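Local coordinates for Boca/mesd chaperone for ywtd beta-propeller-egf protein 1 (Caenorhabditis elegans, PDB 3OFG) that probably acts as an endoplasmic reticulum chaperone in the folding and maturation of LDL-receptor-type YWTD beta-propeller domains, this chain being its structured domain, at residues A[26-40]-A[51-63]. Numbering follows the deposited sequence.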
loop_
_atom_site.group_PDB
_atom_site.type_symbol
_atom_site.label_atom_id
_atom_site.label_comp_id
_atom_site.label_asym_id
_atom_site.label_seq_id
_atom_site.Cartn_x
_atom_site.Cartn_y
_atom_site.Cartn_z
ATOM N N SER A 26 -3.207 19.762 -2.372
ATOM C CA SER A 26 -3.115 18.340 -2.054
ATOM C C SER A 26 -4.471 17.668 -1.835
ATOM O O SER A 26 -4.591 16.463 -2.038
ATOM C CB SER A 26 -2.242 18.112 -0.829
ATOM O OG SER A 26 -2.817 18.701 0.308
ATOM N N ASP A 27 -5.490 18.420 -1.420
ATOM C CA ASP A 27 -6.798 17.832 -1.130
ATOM C C ASP A 27 -7.613 17.765 -2.425
ATOM O O ASP A 27 -8.560 18.525 -2.662
ATOM C CB ASP A 27 -7.561 18.592 -0.010
ATOM C CG ASP A 27 -7.919 20.015 -0.375
ATOM O OD1 ASP A 27 -7.052 20.726 -0.904
ATOM O OD2 ASP A 27 -9.080 20.426 -0.113
ATOM N N ILE A 28 -7.203 16.831 -3.273
ATOM C CA ILE A 28 -7.790 16.658 -4.606
ATOM C C ILE A 28 -8.290 15.217 -4.752
ATOM O O ILE A 28 -8.201 14.621 -5.824
ATOM C CB ILE A 28 -6.794 17.007 -5.722
ATOM C CG1 ILE A 28 -5.476 16.236 -5.586
ATOM C CG2 ILE A 28 -6.534 18.512 -5.733
ATOM C CD1 ILE A 28 -4.588 16.313 -6.846
ATOM N N ARG A 29 -8.900 14.670 -3.714
ATOM C CA ARG A 29 -9.320 13.271 -3.765
ATOM C C ARG A 29 -10.250 12.935 -4.927
ATOM O O ARG A 29 -10.084 11.879 -5.541
ATOM C CB ARG A 29 -9.940 12.802 -2.442
ATOM C CG ARG A 29 -10.062 11.274 -2.406
ATOM C CD ARG A 29 -10.449 10.764 -1.032
ATOM N NE ARG A 29 -9.304 10.709 -0.140
ATOM C CZ ARG A 29 -8.643 9.599 0.181
ATOM N NH1 ARG A 29 -9.001 8.422 -0.315
ATOM N NH2 ARG A 29 -7.616 9.676 1.014
ATOM N N PRO A 30 -11.255 13.760 -5.235
ATOM C CA PRO A 30 -12.113 13.373 -6.374
ATOM C C PRO A 30 -11.312 13.214 -7.682
ATOM O O PRO A 30 -11.557 12.334 -8.488
ATOM C CB PRO A 30 -13.113 14.536 -6.504
ATOM C CG PRO A 30 -13.064 15.250 -5.177
ATOM C CD PRO A 30 -11.715 14.982 -4.549
ATOM N N PHE A 31 -10.346 14.087 -7.877
ATOM C CA PHE A 31 -9.513 14.111 -9.078
ATOM C C PHE A 31 -8.585 12.893 -9.073
ATOM O O PHE A 31 -8.449 12.191 -10.088
ATOM C CB PHE A 31 -8.753 15.432 -9.057
ATOM C CG PHE A 31 -7.967 15.743 -10.290
ATOM C CD1 PHE A 31 -8.568 16.363 -11.373
ATOM C CD2 PHE A 31 -6.610 15.530 -10.335
ATOM C CE1 PHE A 31 -7.822 16.700 -12.501
ATOM C CE2 PHE A 31 -5.870 15.871 -11.467
ATOM C CZ PHE A 31 -6.481 16.472 -12.520
ATOM N N THR A 32 -7.996 12.579 -7.937
ATOM C CA THR A 32 -7.158 11.380 -7.825
ATOM C C THR A 32 -7.962 10.123 -8.058
ATOM O O THR A 32 -7.528 9.240 -8.785
ATOM C CB THR A 32 -6.547 11.352 -6.441
ATOM O OG1 THR A 32 -5.744 12.535 -6.320
ATOM C CG2 THR A 32 -5.680 10.116 -6.200
ATOM N N GLU A 33 -9.171 10.062 -7.515
ATOM C CA GLU A 33 -10.006 8.883 -7.701
ATOM C C GLU A 33 -10.416 8.763 -9.163
ATOM O O GLU A 33 -10.373 7.644 -9.721
ATOM C CB GLU A 33 -11.220 8.913 -6.772
ATOM C CG GLU A 33 -10.816 8.733 -5.304
ATOM C CD GLU A 33 -11.946 8.552 -4.316
ATOM O OE1 GLU A 33 -13.110 8.480 -4.738
ATOM O OE2 GLU A 33 -11.641 8.457 -3.105
ATOM N N LYS A 34 -10.754 9.860 -9.817
ATOM C CA LYS A 34 -11.135 9.823 -11.213
ATOM C C LYS A 34 -9.990 9.300 -12.054
ATOM O O LYS A 34 -10.133 8.365 -12.863
ATOM C CB LYS A 34 -11.527 11.214 -11.703
ATOM C CG LYS A 34 -11.739 11.296 -13.199
ATOM C CD LYS A 34 -12.181 12.677 -13.658
ATOM C CE LYS A 34 -12.172 12.796 -15.162
ATOM N NZ LYS A 34 -12.668 14.141 -15.589
ATOM N N TRP A 35 -8.831 9.935 -11.921
ATOM C CA TRP A 35 -7.752 9.659 -12.857
ATOM C C TRP A 35 -7.051 8.339 -12.591
ATOM O O TRP A 35 -6.651 7.664 -13.542
ATOM C CB TRP A 35 -6.768 10.849 -12.934
ATOM C CG TRP A 35 -7.420 11.923 -13.739
ATOM C CD1 TRP A 35 -8.067 13.045 -13.276
ATOM C CD2 TRP A 35 -7.622 11.895 -15.145
ATOM N NE1 TRP A 35 -8.645 13.718 -14.327
ATOM C CE2 TRP A 35 -8.381 13.028 -15.480
ATOM C CE3 TRP A 35 -7.218 11.026 -16.160
ATOM C CZ2 TRP A 35 -8.741 13.320 -16.803
ATOM C CZ3 TRP A 35 -7.576 11.326 -17.473
ATOM C CH2 TRP A 35 -8.315 12.465 -17.772
ATOM N N THR A 36 -6.929 7.925 -11.336
ATOM C CA THR A 36 -6.335 6.617 -11.080
ATOM C C THR A 36 -7.185 5.515 -11.662
ATOM O O THR A 36 -6.642 4.536 -12.171
ATOM C CB THR A 36 -6.020 6.349 -9.598
ATOM O OG1 THR A 36 -7.195 6.496 -8.802
ATOM C CG2 THR A 36 -4.945 7.307 -9.115
ATOM N N GLN A 37 -8.499 5.651 -11.655
ATOM C CA GLN A 37 -9.312 4.612 -12.251
ATOM C C GLN A 37 -9.191 4.613 -13.762
ATOM O O GLN A 37 -9.164 3.553 -14.369
ATOM C CB GLN A 37 -10.771 4.719 -11.851
ATOM C CG GLN A 37 -11.475 3.461 -12.277
ATOM C CD GLN A 37 -12.788 3.197 -11.599
ATOM O OE1 GLN A 37 -12.885 3.155 -10.364
ATOM N NE2 GLN A 37 -13.798 2.911 -12.409
ATOM N N ILE A 38 -9.089 5.780 -14.372
ATOM C CA ILE A 38 -8.872 5.866 -15.814
ATOM C C ILE A 38 -7.543 5.222 -16.192
ATOM O O ILE A 38 -7.466 4.417 -17.146
ATOM C CB ILE A 38 -8.977 7.320 -16.331
ATOM C CG1 ILE A 38 -10.425 7.794 -16.239
ATOM C CG2 ILE A 38 -8.458 7.448 -17.757
ATOM C CD1 ILE A 38 -10.572 9.304 -16.345
ATOM N N TRP A 39 -6.475 5.560 -15.482
ATOM C CA TRP A 39 -5.175 4.936 -15.766
ATOM C C TRP A 39 -5.252 3.430 -15.574
ATOM O O TRP A 39 -4.672 2.680 -16.362
ATOM C CB TRP A 39 -4.053 5.551 -14.942
ATOM C CG TRP A 39 -3.906 7.012 -15.181
ATOM C CD1 TRP A 39 -4.105 7.676 -16.356
ATOM C CD2 TRP A 39 -3.551 8.006 -14.211
ATOM N NE1 TRP A 39 -3.891 9.028 -16.172
ATOM C CE2 TRP A 39 -3.562 9.242 -14.866
ATOM C CE3 TRP A 39 -3.234 7.958 -12.851
ATOM C CZ2 TRP A 39 -3.259 10.430 -14.198
ATOM C CZ3 TRP A 39 -2.952 9.143 -12.191
ATOM C CH2 TRP A 39 -2.984 10.355 -12.868
ATOM N N GLN A 40 -5.950 2.973 -14.545
ATOM C CA GLN A 40 -6.129 1.541 -14.337
ATOM C C GLN A 40 -6.806 0.923 -15.556
ATOM O O GLN A 40 -6.412 -0.167 -16.020
ATOM C CB GLN A 40 -6.955 1.294 -13.082
ATOM C CG GLN A 40 -7.298 -0.171 -12.844
ATOM C CD GLN A 40 -8.269 -0.339 -11.710
ATOM O OE1 GLN A 40 -9.203 0.459 -11.553
ATOM N NE2 GLN A 40 -8.084 -1.389 -10.927
ATOM N N GLN A 51 -4.629 -3.589 -8.896
ATOM C CA GLN A 51 -5.633 -3.151 -7.929
ATOM C C GLN A 51 -5.214 -1.780 -7.406
ATOM O O GLN A 51 -4.034 -1.573 -7.105
ATOM C CB GLN A 51 -5.724 -4.180 -6.786
ATOM C CG GLN A 51 -6.765 -3.866 -5.728
ATOM C CD GLN A 51 -6.979 -5.019 -4.762
ATOM O OE1 GLN A 51 -6.208 -5.951 -4.725
ATOM N NE2 GLN A 51 -8.040 -4.940 -3.986
ATOM N N VAL A 52 -6.146 -0.849 -7.290
ATOM C CA VAL A 52 -5.861 0.500 -6.823
ATOM C C VAL A 52 -6.359 0.731 -5.409
ATOM O O VAL A 52 -7.487 0.378 -5.070
ATOM C CB VAL A 52 -6.579 1.542 -7.701
ATOM C CG1 VAL A 52 -6.276 2.959 -7.248
ATOM C CG2 VAL A 52 -6.192 1.373 -9.165
ATOM N N PHE A 53 -5.519 1.347 -4.591
ATOM C CA PHE A 53 -5.901 1.816 -3.271
ATOM C C PHE A 53 -5.531 3.293 -3.198
ATOM O O PHE A 53 -4.363 3.627 -3.269
ATOM C CB PHE A 53 -5.176 1.039 -2.154
ATOM C CG PHE A 53 -5.396 -0.448 -2.196
ATOM C CD1 PHE A 53 -6.443 -1.023 -1.509
ATOM C CD2 PHE A 53 -4.560 -1.250 -2.922
ATOM C CE1 PHE A 53 -6.642 -2.412 -1.562
ATOM C CE2 PHE A 53 -4.756 -2.616 -2.969
ATOM C CZ PHE A 53 -5.788 -3.179 -2.282
ATOM N N VAL A 54 -6.502 4.177 -3.021
ATOM C CA VAL A 54 -6.237 5.598 -2.845
ATOM C C VAL A 54 -5.935 5.798 -1.365
ATOM O O VAL A 54 -6.813 5.657 -0.514
ATOM C CB VAL A 54 -7.422 6.447 -3.354
ATOM C CG1 VAL A 54 -7.156 7.932 -3.110
ATOM C CG2 VAL A 54 -7.647 6.157 -4.837
ATOM N N ILE A 55 -4.679 6.066 -1.049
ATOM C CA ILE A 55 -4.224 6.096 0.342
ATOM C C ILE A 55 -4.039 7.508 0.883
ATOM O O ILE A 55 -3.883 7.697 2.083
ATOM C CB ILE A 55 -2.913 5.299 0.524
ATOM C CG1 ILE A 55 -1.787 5.836 -0.374
ATOM C CG2 ILE A 55 -3.169 3.816 0.264
ATOM C CD1 ILE A 55 -0.407 5.333 0.040
ATOM N N ASP A 56 -4.037 8.513 0.015
ATOM C CA ASP A 56 -4.037 9.923 0.407
ATOM C C ASP A 56 -4.881 10.654 -0.616
ATOM O O ASP A 56 -5.206 10.105 -1.675
ATOM C CB ASP A 56 -2.631 10.523 0.391
ATOM C CG ASP A 56 -1.749 9.963 1.460
ATOM O OD1 ASP A 56 -1.937 10.332 2.643
ATOM O OD2 ASP A 56 -0.868 9.170 1.113
ATOM N N ASP A 57 -5.213 11.908 -0.335
ATOM C CA ASP A 57 -6.048 12.664 -1.270
ATOM C C ASP A 57 -5.371 12.861 -2.619
ATOM O O ASP A 57 -6.042 13.085 -3.624
ATOM C CB ASP A 57 -6.396 14.046 -0.722
ATOM C CG ASP A 57 -7.278 14.003 0.500
ATOM O OD1 ASP A 57 -7.962 12.991 0.734
ATOM O OD2 ASP A 57 -7.292 15.039 1.202
ATOM N N ASN A 58 -4.043 12.749 -2.636
ATOM C CA ASN A 58 -3.252 12.909 -3.861
ATOM C C ASN A 58 -2.214 11.808 -4.075
ATOM O O ASN A 58 -1.195 12.022 -4.720
ATOM C CB ASN A 58 -2.553 14.282 -3.858
ATOM C CG ASN A 58 -1.534 14.410 -2.746
ATOM O OD1 ASN A 58 -1.501 13.600 -1.818
ATOM N ND2 ASN A 58 -0.698 15.446 -2.837
ATOM N N ARG A 59 -2.484 10.616 -3.574
ATOM C CA ARG A 59 -1.542 9.523 -3.757
ATOM C C ARG A 59 -2.269 8.202 -3.719
ATOM O O ARG A 59 -3.177 7.996 -2.906
ATOM C CB ARG A 59 -0.455 9.547 -2.687
ATOM C CG ARG A 59 0.734 8.618 -2.979
ATOM C CD ARG A 59 1.930 8.861 -2.054
ATOM N NE ARG A 59 1.545 8.756 -0.657
ATOM C CZ ARG A 59 2.059 7.906 0.229
ATOM N NH1 ARG A 59 3.037 7.090 -0.101
ATOM N NH2 ARG A 59 1.582 7.906 1.461
ATOM N N ALA A 60 -1.898 7.311 -4.625
ATOM C CA ALA A 60 -2.486 5.982 -4.695
ATOM C C ALA A 60 -1.426 4.902 -4.806
ATOM O O ALA A 60 -0.305 5.142 -5.233
ATOM C CB ALA A 60 -3.451 5.904 -5.865
ATOM N N ILE A 61 -1.813 3.692 -4.443
ATOM C CA ILE A 61 -1.004 2.507 -4.660
ATOM C C ILE A 61 -1.633 1.716 -5.794
ATOM O O ILE A 61 -2.852 1.510 -5.817
ATOM C CB ILE A 61 -0.971 1.604 -3.397
ATOM C CG1 ILE A 61 -0.292 2.340 -2.268
ATOM C CG2 ILE A 61 -0.286 0.243 -3.696
ATOM C CD1 ILE A 61 -0.375 1.567 -0.941
ATOM N N PHE A 62 -0.814 1.272 -6.733
ATOM C CA PHE A 62 -1.185 0.278 -7.741
ATOM C C PHE A 62 -0.459 -1.019 -7.372
ATOM O O PHE A 62 0.785 -1.049 -7.364
ATOM C CB PHE A 62 -0.730 0.705 -9.141
ATOM C CG PHE A 62 -1.562 1.785 -9.779
ATOM C CD1 PHE A 62 -2.505 2.522 -9.072
ATOM C CD2 PHE A 62 -1.388 2.057 -11.113
ATOM C CE1 PHE A 62 -3.239 3.517 -9.710
ATOM C CE2 PHE A 62 -2.131 3.040 -11.749
ATOM C CZ PHE A 62 -3.047 3.757 -11.055
HETATM N N MSE A 63 -1.203 -2.061 -7.024
HETATM C CA MSE A 63 -0.640 -3.373 -6.738
HETATM C C MSE A 63 -0.785 -4.256 -7.963
HETATM O O MSE A 63 -1.862 -4.342 -8.532
HETATM C CB MSE A 63 -1.381 -4.040 -5.575
HETATM C CG MSE A 63 -1.138 -3.400 -4.208
HETATM SE SE MSE A 63 -1.444 -4.599 -2.673
HETATM C CE MSE A 63 -0.879 -6.311 -3.441
HETATM O O HOH W 1 -7.105 6.864 2.890
#
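R29, in the first turn of helix 29-45, reaches across to D57 in the turn between the strands. R29 NE gives a nearly straight bond of 2.8 Å to D57 OD1, the oxygen lying in the guanidinium plane and the carboxylate turned 90° to it; NH2 adds a weak bond to the same oxygen. D56 O sits over one face of the guanidinium, while V54 CG1 lies 3.4 Å from R29 NH1. The arginine leaves the helix with CG anti to the backbone N, then turns about the CG-CD bond (chi3 -80°), which brings NE and NH2 back to the turn. An alanine here would probably leave the D57 carboxylate without its charged mate and uncover one flank of V54.

One turn further on, T32 OG1 donates to D57 O at 2.8 Å, tying the backbone of the same turn to the helix. Beyond this, packing takes over between the two segments. T36 fits among V52, V54, A60 and F62: its CG2 lies 3.8 Å from A60 CB, and its CB meets the F62 ring at the edge, in plane. T36 OG1, amid the valine methyls, is satisfied within the helix by T32 O at 2.8 Å. The flat amide of Q40 packs on V52 CG2, 3.7 Å from Q40 CD, while NE2 bonds to L50 O.

The type I turn D56-R59, next to a classic beta bulge where I55 and D56 face R59, carries D57 beside the first helical turn. D56 makes a salt bridge to R59 of the second subunit, and R59 a hydrogen bond to I55 O of that subunit. Helix 29-45, its 29-40 part nearly antiparallel to strand 51-56 (168°), packs over the hairpin of strands 50-56 and 59-64 on one face of this Mesd-family domain's ferredoxin-like (beta-alpha-beta-beta-alpha-beta) sandwich.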